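Local coordinates for ABC transporter, solute-binding protein (Staphylococcus aureus, PDB 6LKG), which binds alpha-D-glucose 6-phosphate and probably serves as the extracellular solute-binding component of an ABC transporter, at residues Glu209-Asn214 with Ile273-Lys278; Leu96-Val101 with Tyr188-Arg193; Tyr73-Val78 with Tyr91-Leu96. All blocks are in the same frame, centred on the assembly; numbering follows the deposited sequence.

Interaction 1: residues Glu209-Asn214 with Ile273-Lys278; sequences EGTMLN and IPLIPK. With G6P (6-O-phosphono-alpha-D-glucopyranose), chain E.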
loop_
_atom_site.group_PDB
_atom_site.type_symbol
_atom_site.label_atom_id
_atom_site.label_comp_id
_atom_site.label_asym_id
_atom_site.label_seq_id
_atom_site.Cartn_x
_atom_site.Cartn_y
_atom_site.Cartn_z
ATOM N N GLU B 209 35.390 3.127 -24.654
ATOM C CA GLU B 209 36.086 3.966 -25.621
ATOM C C GLU B 209 36.228 5.407 -25.154
ATOM O O GLU B 209 36.948 6.182 -25.794
ATOM C CB GLU B 209 35.360 3.932 -26.967
ATOM C CG GLU B 209 35.117 2.532 -27.506
ATOM C CD GLU B 209 33.761 1.979 -27.108
ATOM O OE1 GLU B 209 33.124 2.558 -26.202
ATOM O OE2 GLU B 209 33.335 0.964 -27.697
ATOM N N GLY B 210 35.570 5.779 -24.061
ATOM C CA GLY B 210 35.592 7.143 -23.578
ATOM C C GLY B 210 34.225 7.590 -23.109
ATOM O O GLY B 210 33.286 7.687 -23.904
ATOM N N THR B 211 34.101 7.860 -21.813
ATOM C CA THR B 211 32.839 8.285 -21.227
ATOM C C THR B 211 32.755 9.805 -21.237
ATOM O O THR B 211 33.686 10.488 -20.799
ATOM C CB THR B 211 32.702 7.754 -19.800
ATOM O OG1 THR B 211 32.659 6.322 -19.827
ATOM C CG2 THR B 211 31.432 8.283 -19.150
ATOM N N MET B 212 31.644 10.329 -21.745
ATOM C CA MET B 212 31.427 11.767 -21.762
ATOM C C MET B 212 30.898 12.224 -20.410
ATOM O O MET B 212 29.889 11.708 -19.920
ATOM C CB MET B 212 30.448 12.150 -22.871
ATOM C CG MET B 212 30.115 13.632 -22.909
ATOM S SD MET B 212 31.518 14.625 -23.454
ATOM C CE MET B 212 31.614 14.150 -25.178
ATOM N N LEU B 213 31.585 13.185 -19.804
ATOM C CA LEU B 213 31.180 13.748 -18.525
ATOM C C LEU B 213 30.427 15.050 -18.758
ATOM O O LEU B 213 30.930 15.952 -19.436
ATOM C CB LEU B 213 32.391 13.992 -17.625
ATOM C CG LEU B 213 32.087 14.525 -16.222
ATOM C CD1 LEU B 213 31.273 13.513 -15.421
ATOM C CD2 LEU B 213 33.372 14.884 -15.493
ATOM N N ASN B 214 29.223 15.143 -18.200
ATOM C CA ASN B 214 28.438 16.365 -18.270
ATOM C C ASN B 214 28.772 17.247 -17.077
ATOM O O ASN B 214 28.723 16.793 -15.930
ATOM C CB ASN B 214 26.939 16.063 -18.282
ATOM C CG ASN B 214 26.495 15.339 -19.534
ATOM O OD1 ASN B 214 27.270 15.169 -20.477
ATOM N ND2 ASN B 214 25.238 14.911 -19.551
ATOM N N ILE B 273 36.534 6.096 -13.750
ATOM C CA ILE B 273 35.680 6.109 -14.938
ATOM C C ILE B 273 36.538 6.513 -16.134
ATOM O O ILE B 273 37.224 7.542 -16.063
ATOM C CB ILE B 273 34.487 7.070 -14.786
ATOM C CG1 ILE B 273 33.552 6.613 -13.671
ATOM C CG2 ILE B 273 33.711 7.170 -16.092
ATOM C CD1 ILE B 273 32.441 7.600 -13.373
ATOM N N PRO B 274 36.540 5.741 -17.231
ATOM C CA PRO B 274 37.369 6.112 -18.390
ATOM C C PRO B 274 36.816 7.312 -19.141
ATOM O O PRO B 274 36.246 7.171 -20.228
ATOM C CB PRO B 274 37.340 4.848 -19.257
ATOM C CG PRO B 274 36.032 4.208 -18.922
ATOM C CD PRO B 274 35.780 4.500 -17.465
ATOM N N LEU B 275 36.986 8.500 -18.568
ATOM C CA LEU B 275 36.442 9.710 -19.163
ATOM C C LEU B 275 37.230 10.123 -20.401
ATOM O O LEU B 275 38.439 9.894 -20.503
ATOM C CB LEU B 275 36.449 10.851 -18.146
ATOM C CG LEU B 275 35.688 10.598 -16.843
ATOM C CD1 LEU B 275 36.054 11.640 -15.800
ATOM C CD2 LEU B 275 34.188 10.595 -17.099
ATOM N N ILE B 276 36.529 10.734 -21.351
ATOM C CA ILE B 276 37.173 11.376 -22.492
ATOM C C ILE B 276 37.990 12.545 -21.957
ATOM O O ILE B 276 37.427 13.432 -21.298
ATOM C CB ILE B 276 36.152 11.859 -23.534
ATOM C CG1 ILE B 276 35.280 10.703 -24.022
ATOM C CG2 ILE B 276 36.861 12.533 -24.701
ATOM C CD1 ILE B 276 34.080 11.149 -24.827
ATOM N N PRO B 277 39.299 12.592 -22.196
ATOM C CA PRO B 277 40.091 13.715 -21.686
ATOM C C PRO B 277 39.636 15.026 -22.311
ATOM O O PRO B 277 39.016 15.058 -23.377
ATOM C CB PRO B 277 41.525 13.357 -22.097
ATOM C CG PRO B 277 41.368 12.419 -23.251
ATOM C CD PRO B 277 40.110 11.645 -22.980
ATOM N N LYS B 278 39.967 16.128 -21.633
ATOM C CA LYS B 278 39.545 17.443 -22.099
ATOM C C LYS B 278 40.162 17.795 -23.444
ATOM O O LYS B 278 39.653 18.683 -24.138
ATOM C CB LYS B 278 39.902 18.506 -21.059
ATOM C CG LYS B 278 39.196 19.838 -21.255
ATOM C CD LYS B 278 38.649 20.371 -19.942
ATOM C CE LYS B 278 37.666 21.508 -20.180
ATOM N NZ LYS B 278 36.283 21.014 -20.439
HETATM C C1 G6P E . 21.747 15.196 -18.914
HETATM C C2 G6P E . 22.229 16.160 -17.798
HETATM C C3 G6P E . 21.236 16.475 -16.743
HETATM C C4 G6P E . 19.897 16.628 -17.312
HETATM C C5 G6P E . 19.426 15.294 -17.889
HETATM C C6 G6P E . 18.077 15.475 -18.513
HETATM O O1 G6P E . 22.560 14.063 -18.925
HETATM O O2 G6P E . 23.409 15.615 -17.186
HETATM O O3 G6P E . 21.623 17.766 -16.095
HETATM O O4 G6P E . 18.978 17.044 -16.272
HETATM O O5 G6P E . 20.343 14.748 -18.914
HETATM O O6 G6P E . 18.182 16.413 -19.564
HETATM P P G6P E . 17.712 15.953 -21.125
HETATM O O1P G6P E . 17.762 17.178 -22.026
HETATM O O2P G6P E . 18.664 14.868 -21.672
HETATM O O3P G6P E . 16.326 15.430 -21.093
HETATM O O HOH W 1 34.174 14.207 -20.638
#
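The flat peptide group joining G210 to T211 is wrapped by the 273-278 loop. I276 lays its CG1 over one face of this peptide, 3.4 Å from G210 C. Because CG1 stands opposite the I276 carbonyl carbon (chi1 -57°) and the chain extends beyond it, CD1 passes G210 O and reaches the methyl of M212. At the rim of the same peptide, T211 N donates to P274 O at 2.8 Å, a nearly straight bond (166° at the hydrogen). G210 has no side chain, so I276 can come down on the backbone, and the positive phi of G210 lies in a region that glycine reaches most easily. A second backbone bond returns from I276 N to T211 O at 2.9 Å, with the donor 35° above the carbonyl plane, while L275 CA adds a C-H...O contact of 3.3 Å to T211 O. The result is a single beta bridge between T211 and L275, made while the inverse gamma turn centred on P274 swings the loop across residues 210-211. Apolar groups close in around it: T211 CB meets I273 CG2 at 3.9 Å, and L275 CD2 rests against L213 CB, also at 3.9 Å. A water accepts from L213 N at 2.9 Å and makes a weak bond to I276 O. Beyond the bridge, in strand 213-221, N214 ND2 donates to O2 of the bound sugar phosphate at 3.1 Å. M212 and I276 pack on helix 138-151, and L213 and I273 lean on P99 of strand 92-105.

Interaction 2: residues Leu96-Val101 with Tyr188-Arg193; sequences LLMPTV and YEQDAR. With G6P (6-O-phosphono-alpha-D-glucopyranose), chain E.
M98 swings CG away from its own N (chi1 -173°) and bends at the next two torsions, which carries SD to the edge of the Y188 ring; that ring stands between its own N and carbonyl carbon (chi1 61°). The two side chains meet obliquely: M98 SD lies 3.7 Å from Y188 CD2 and 82° off the ring normal, a Met-aromatic contact. The same sulfur accepts a weak hydrogen bond from Q190 N at 3.5 Å, in the first turn of helix 189-197, and touches Q190 CB. The O5-C5 edge of the sugar comes over one face of the Y188 ring, with Y188 CD1 3.5 Å from G6P O5; the CB of D191 covers the opposite face. M98 CG approaches G6P O2 to 3.3 Å, so the sulfur side chain and the tyrosine line the sugar pocket together. Y188 forms a non-hydrogen-bonded antiparallel pair with T100 and is also the helix N-cap. One residue on, E189 N donates to P99 O at 2.9 Å, tying the helix start to the strand. The extended E189 side chain crosses the proline ring at a slant, OE2 3.5 Å from P99 CG. V101 CG2 packs at 4.1 Å on A192 CB, and I204 of strand 202-205 touches both residues. Buried beside the proline, the E189 carboxylate gets its polar support elsewhere: OE2 bonds to Y206 OH and forms a salt bridge with K253, and the guanidinium of R193 lies near it, pairing through charge alone. Two cationic neighbours would be expected to keep this acid ionised despite its burial.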
loop_
_atom_site.group_PDB
_atom_site.type_symbol
_atom_site.label_atom_id
_atom_site.label_comp_id
_atom_site.label_asym_id
_atom_site.label_seq_id
_atom_site.Cartn_x
_atom_site.Cartn_y
_atom_site.Cartn_z
ATOM N N LEU B 96 26.854 20.406 -11.017
ATOM C CA LEU B 96 27.040 18.988 -10.740
ATOM C C LEU B 96 27.852 18.353 -11.857
ATOM O O LEU B 96 27.932 18.876 -12.971
ATOM C CB LEU B 96 25.699 18.255 -10.601
ATOM C CG LEU B 96 24.897 18.404 -9.308
ATOM C CD1 LEU B 96 23.621 17.578 -9.394
ATOM C CD2 LEU B 96 25.726 17.993 -8.103
ATOM N N LEU B 97 28.447 17.204 -11.548
ATOM C CA LEU B 97 29.130 16.371 -12.530
ATOM C C LEU B 97 28.264 15.145 -12.790
ATOM O O LEU B 97 27.946 14.397 -11.859
ATOM C CB LEU B 97 30.518 15.961 -12.038
ATOM C CG LEU B 97 31.464 17.100 -11.655
ATOM C CD1 LEU B 97 32.774 16.547 -11.119
ATOM C CD2 LEU B 97 31.715 18.021 -12.843
ATOM N N MET B 98 27.873 14.946 -14.047
ATOM C CA MET B 98 26.939 13.883 -14.411
ATOM C C MET B 98 27.516 13.030 -15.531
ATOM O O MET B 98 27.465 13.429 -16.708
ATOM C CB MET B 98 25.594 14.467 -14.823
ATOM C CG MET B 98 24.516 13.424 -15.051
ATOM S SD MET B 98 23.975 12.679 -13.502
ATOM C CE MET B 98 23.192 14.084 -12.716
ATOM N N PRO B 99 28.049 11.852 -15.222
ATOM C CA PRO B 99 28.525 10.965 -16.290
ATOM C C PRO B 99 27.370 10.440 -17.127
ATOM O O PRO B 99 26.326 10.041 -16.603
ATOM C CB PRO B 99 29.227 9.830 -15.531
ATOM C CG PRO B 99 29.456 10.357 -14.147
ATOM C CD PRO B 99 28.330 11.306 -13.884
ATOM N N THR B 100 27.560 10.457 -18.445
ATOM C CA THR B 100 26.651 9.769 -19.349
ATOM C C THR B 100 27.017 8.292 -19.403
ATOM O O THR B 100 28.196 7.930 -19.364
ATOM C CB THR B 100 26.706 10.384 -20.748
ATOM O OG1 THR B 100 28.050 10.336 -21.245
ATOM C CG2 THR B 100 26.233 11.829 -20.712
ATOM N N VAL B 101 26.000 7.433 -19.474
ATOM C CA VAL B 101 26.194 5.998 -19.320
ATOM C C VAL B 101 25.401 5.241 -20.375
ATOM O O VAL B 101 24.464 5.761 -20.984
ATOM C CB VAL B 101 25.780 5.501 -17.914
ATOM C CG1 VAL B 101 26.592 6.196 -16.830
ATOM C CG2 VAL B 101 24.289 5.719 -17.697
ATOM N N TYR B 188 21.894 8.717 -18.514
ATOM C CA TYR B 188 22.863 9.377 -17.651
ATOM C C TYR B 188 22.804 8.758 -16.259
ATOM O O TYR B 188 21.880 8.013 -15.922
ATOM C CB TYR B 188 22.643 10.899 -17.605
ATOM C CG TYR B 188 21.306 11.363 -17.070
ATOM C CD1 TYR B 188 20.173 11.369 -17.875
ATOM C CD2 TYR B 188 21.187 11.833 -15.769
ATOM C CE1 TYR B 188 18.953 11.809 -17.391
ATOM C CE2 TYR B 188 19.974 12.274 -15.276
ATOM C CZ TYR B 188 18.862 12.260 -16.089
ATOM O OH TYR B 188 17.658 12.701 -15.594
ATOM N N GLU B 189 23.815 9.083 -15.447
ATOM C CA GLU B 189 24.096 8.309 -14.240
ATOM C C GLU B 189 22.941 8.364 -13.245
ATOM O O GLU B 189 22.503 7.329 -12.731
ATOM C CB GLU B 189 25.384 8.813 -13.587
ATOM C CG GLU B 189 26.007 7.831 -12.603
ATOM C CD GLU B 189 27.182 8.426 -11.849
ATOM O OE1 GLU B 189 26.988 9.428 -11.127
ATOM O OE2 GLU B 189 28.305 7.899 -11.990
ATOM N N GLN B 190 22.445 9.568 -12.950
ATOM C CA GLN B 190 21.423 9.708 -11.915
ATOM C C GLN B 190 20.128 9.010 -12.311
ATOM O O GLN B 190 19.482 8.364 -11.476
ATOM C CB GLN B 190 21.171 11.188 -11.626
ATOM C CG GLN B 190 20.481 11.453 -10.296
ATOM C CD GLN B 190 18.969 11.378 -10.393
ATOM O OE1 GLN B 190 18.393 11.576 -11.464
ATOM N NE2 GLN B 190 18.318 11.089 -9.272
ATOM N N ASP B 191 19.732 9.125 -13.581
ATOM C CA ASP B 191 18.521 8.456 -14.043
ATOM C C ASP B 191 18.673 6.941 -13.991
ATOM O O ASP B 191 17.734 6.230 -13.618
ATOM C CB ASP B 191 18.177 8.915 -15.462
ATOM C CG ASP B 191 16.702 9.214 -15.639
ATOM O OD1 ASP B 191 15.980 9.296 -14.622
ATOM O OD2 ASP B 191 16.263 9.368 -16.799
ATOM N N ALA B 192 19.848 6.432 -14.369
ATOM C CA ALA B 192 20.081 4.993 -14.331
ATOM C C ALA B 192 19.979 4.448 -12.913
ATOM O O ALA B 192 19.384 3.386 -12.687
ATOM C CB ALA B 192 21.451 4.671 -14.927
ATOM N N ARG B 193 20.548 5.167 -11.942
ATOM C CA ARG B 193 20.531 4.693 -10.563
ATOM C C ARG B 193 19.144 4.761 -9.942
ATOM O O ARG B 193 18.822 3.941 -9.075
ATOM C CB ARG B 193 21.516 5.495 -9.723
ATOM C CG ARG B 193 22.955 5.187 -10.032
ATOM C CD ARG B 193 23.868 6.014 -9.170
ATOM N NE ARG B 193 25.270 5.726 -9.440
ATOM C CZ ARG B 193 26.277 6.432 -8.945
ATOM N NH1 ARG B 193 26.030 7.466 -8.152
ATOM N NH2 ARG B 193 27.528 6.107 -9.238
HETATM C C1 G6P E . 21.747 15.196 -18.914
HETATM C C2 G6P E . 22.229 16.160 -17.798
HETATM C C3 G6P E . 21.236 16.475 -16.743
HETATM C C4 G6P E . 19.897 16.628 -17.312
HETATM C C5 G6P E . 19.426 15.294 -17.889
HETATM C C6 G6P E . 18.077 15.475 -18.513
HETATM O O1 G6P E . 22.560 14.063 -18.925
HETATM O O2 G6P E . 23.409 15.615 -17.186
HETATM O O3 G6P E . 21.623 17.766 -16.095
HETATM O O4 G6P E . 18.978 17.044 -16.272
HETATM O O5 G6P E . 20.343 14.748 -18.914
HETATM O O6 G6P E . 18.182 16.413 -19.564
HETATM P P G6P E . 17.712 15.953 -21.125
HETATM O O1P G6P E . 17.762 17.178 -22.026
HETATM O O2P G6P E . 18.664 14.868 -21.672
HETATM O O3P G6P E . 16.326 15.430 -21.093
#

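Interaction 3: residues Tyr73-Val78 with Tyr91-Leu96; sequences YQDTSV and YVTSFL
Y73 and T93 are joined through a single water, and no direct hydrogen bond crosses between residues 73-78 and 91-96. The water donates to Y73 O at 2.9 Å and makes a short bond of 2.5 Å with T93 OG1, so a loop carbonyl and a strand hydroxyl share one solvent molecule. T93 carries most of the contact with its two branches. Its hydroxyl lies beside its own backbone N (chi1 -66°) and faces the water and Q74, while CG2, anti to that N, points its methyl at the loop and meets D75 CB at 3.6 Å. Q74 crosses T93 obliquely. A bend at chi2 (73°) curls its amide back, leaving Q74 OE1 3.6 Å from T93 OG1 and 3.9 Å from V92 O. The same oxygen accepts from D75 N at 3.3 Å, a weak bond that may steady the amide. The strand side is fixed independently: T93 pairs through its backbone with I218 of strand 213-221, and farther along F95 and L96 form a classic beta bulge opposite D216. On the loop side Y73 OH is held by Q235 of helix 230-237, whereas the placement of the D75 carboxylate is uncertain. The contact buries 187 Å² in total, both sides summed, and the loop rests lightly on the start of strand 92-105. The polar link is therefore made through water, which gives both the Y73 carbonyl and the T93 hydroxyl a partner, while the direct apolar packing is one methyl against one methylene.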
loop_
_atom_site.group_PDB
_atom_site.type_symbol
_atom_site.label_atom_id
_atom_site.label_comp_id
_atom_site.label_asym_id
_atom_site.label_seq_id
_atom_site.Cartn_x
_atom_site.Cartn_y
_atom_site.Cartn_z
ATOM N N TYR B 73 26.500 36.225 -14.531
ATOM C CA TYR B 73 26.593 36.133 -13.086
ATOM C C TYR B 73 27.627 35.080 -12.771
ATOM O O TYR B 73 27.797 34.119 -13.528
ATOM C CB TYR B 73 25.251 35.775 -12.445
ATOM C CG TYR B 73 25.354 35.545 -10.964
ATOM C CD1 TYR B 73 25.404 36.614 -10.083
ATOM C CD2 TYR B 73 25.432 34.260 -10.445
ATOM C CE1 TYR B 73 25.508 36.413 -8.724
ATOM C CE2 TYR B 73 25.538 34.047 -9.086
ATOM C CZ TYR B 73 25.575 35.128 -8.230
ATOM O OH TYR B 73 25.680 34.933 -6.875
ATOM N N GLN B 74 28.307 35.245 -11.646
ATOM C CA GLN B 74 29.221 34.179 -11.306
ATOM C C GLN B 74 29.235 33.965 -9.798
ATOM O O GLN B 74 29.339 34.917 -9.021
ATOM C CB GLN B 74 30.573 34.481 -11.970
ATOM C CG GLN B 74 31.835 33.737 -11.576
ATOM C CD GLN B 74 31.717 32.308 -12.162
ATOM O OE1 GLN B 74 30.589 31.767 -12.219
ATOM N NE2 GLN B 74 32.779 31.841 -12.826
ATOM N N ASP B 75 29.045 32.712 -9.404
ATOM C CA ASP B 75 28.992 32.324 -8.004
ATOM C C ASP B 75 30.308 32.639 -7.310
ATOM O O ASP B 75 31.390 32.380 -7.846
ATOM C CB ASP B 75 28.699 30.823 -7.923
ATOM C CG ASP B 75 28.428 30.349 -6.523
ATOM O OD1 ASP B 75 27.743 31.059 -5.775
ATOM O OD2 ASP B 75 28.894 29.248 -6.170
ATOM N N THR B 76 30.215 33.246 -6.122
ATOM C CA THR B 76 31.427 33.607 -5.393
ATOM C C THR B 76 32.169 32.391 -4.871
ATOM O O THR B 76 33.325 32.523 -4.453
ATOM C CB THR B 76 31.105 34.515 -4.204
ATOM O OG1 THR B 76 30.338 33.782 -3.244
ATOM C CG2 THR B 76 30.311 35.725 -4.645
ATOM N N SER B 77 31.550 31.210 -4.915
ATOM C CA SER B 77 32.189 30.005 -4.404
ATOM C C SER B 77 32.938 29.245 -5.483
ATOM O O SER B 77 33.291 28.082 -5.270
ATOM C CB SER B 77 31.142 29.089 -3.763
ATOM O OG SER B 77 30.235 28.613 -4.735
ATOM N N VAL B 78 33.175 29.883 -6.632
ATOM C CA VAL B 78 33.908 29.244 -7.723
ATOM C C VAL B 78 35.282 28.782 -7.250
ATOM O O VAL B 78 35.768 27.715 -7.647
ATOM C CB VAL B 78 33.995 30.195 -8.935
ATOM C CG1 VAL B 78 34.806 31.439 -8.606
ATOM C CG2 VAL B 78 34.569 29.470 -10.138
ATOM N N TYR B 91 27.964 33.218 -18.312
ATOM C CA TYR B 91 26.537 33.108 -18.021
ATOM C C TYR B 91 26.187 31.891 -17.173
ATOM O O TYR B 91 25.047 31.787 -16.704
ATOM C CB TYR B 91 25.721 33.023 -19.320
ATOM C CG TYR B 91 25.908 34.176 -20.279
ATOM C CD1 TYR B 91 25.167 35.344 -20.147
ATOM C CD2 TYR B 91 26.805 34.086 -21.335
ATOM C CE1 TYR B 91 25.324 36.395 -21.031
ATOM C CE2 TYR B 91 26.972 35.132 -22.223
ATOM C CZ TYR B 91 26.229 36.285 -22.067
ATOM O OH TYR B 91 26.385 37.335 -22.944
ATOM N N VAL B 92 27.127 30.976 -16.963
ATOM C CA VAL B 92 26.842 29.664 -16.396
ATOM C C VAL B 92 27.676 29.473 -15.138
ATOM O O VAL B 92 28.843 29.879 -15.086
ATOM C CB VAL B 92 27.121 28.542 -17.416
ATOM C CG1 VAL B 92 26.837 27.173 -16.812
ATOM C CG2 VAL B 92 26.295 28.761 -18.674
ATOM N N THR B 93 27.069 28.866 -14.123
ATOM C CA THR B 93 27.764 28.424 -12.922
ATOM C C THR B 93 27.701 26.905 -12.862
ATOM O O THR B 93 26.618 26.324 -12.979
ATOM C CB THR B 93 27.131 29.029 -11.666
ATOM O OG1 THR B 93 27.320 30.450 -11.666
ATOM C CG2 THR B 93 27.750 28.426 -10.408
ATOM N N SER B 94 28.856 26.265 -12.687
ATOM C CA SER B 94 28.890 24.810 -12.612
ATOM C C SER B 94 28.170 24.326 -11.357
ATOM O O SER B 94 28.274 24.933 -10.288
ATOM C CB SER B 94 30.333 24.310 -12.627
ATOM O OG SER B 94 30.970 24.647 -13.846
ATOM N N PHE B 95 27.436 23.220 -11.495
ATOM C CA PHE B 95 26.542 22.757 -10.438
ATOM C C PHE B 95 26.819 21.310 -10.041
ATOM O O PHE B 95 26.991 21.011 -8.854
ATOM C CB PHE B 95 25.087 22.914 -10.888
ATOM C CG PHE B 95 24.084 22.281 -9.963
ATOM C CD1 PHE B 95 24.073 22.587 -8.611
ATOM C CD2 PHE B 95 23.141 21.391 -10.451
ATOM C CE1 PHE B 95 23.145 22.008 -7.762
ATOM C CE2 PHE B 95 22.209 20.811 -9.606
ATOM C CZ PHE B 95 22.213 21.121 -8.261
ATOM N N LEU B 96 26.854 20.406 -11.017
ATOM C CA LEU B 96 27.040 18.988 -10.740
ATOM C C LEU B 96 27.852 18.353 -11.857
ATOM O O LEU B 96 27.932 18.876 -12.971
ATOM C CB LEU B 96 25.699 18.255 -10.601
ATOM C CG LEU B 96 24.897 18.404 -9.308
ATOM C CD1 LEU B 96 23.621 17.578 -9.394
ATOM C CD2 LEU B 96 25.726 17.993 -8.103
HETATM O O HOH W 2 26.011 31.812 -13.240
#

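Strand 92-105 ties the three contacts together. Interaction 3 sits at its beginning and interaction 2 farther along, their centres about 20 Å apart and L96 common to both. Interaction 1 joins from the neighbouring strand 213-221. The centres of interactions 1 and 2 are about 12 Å apart, and the two are linked by probable hydrogen bonds of 2.6 Å between M212 O and T100 OG1 and 2.8 Å between N214 O and M98 N. Both reach the glucose 6-phosphate, through N214 in one and M98 and Y188 in the other; T138, T139, T170, T36, G58 and D216 complete the site. Interaction 3 is remote, with the V92 side chain about 11 Å from the ligand.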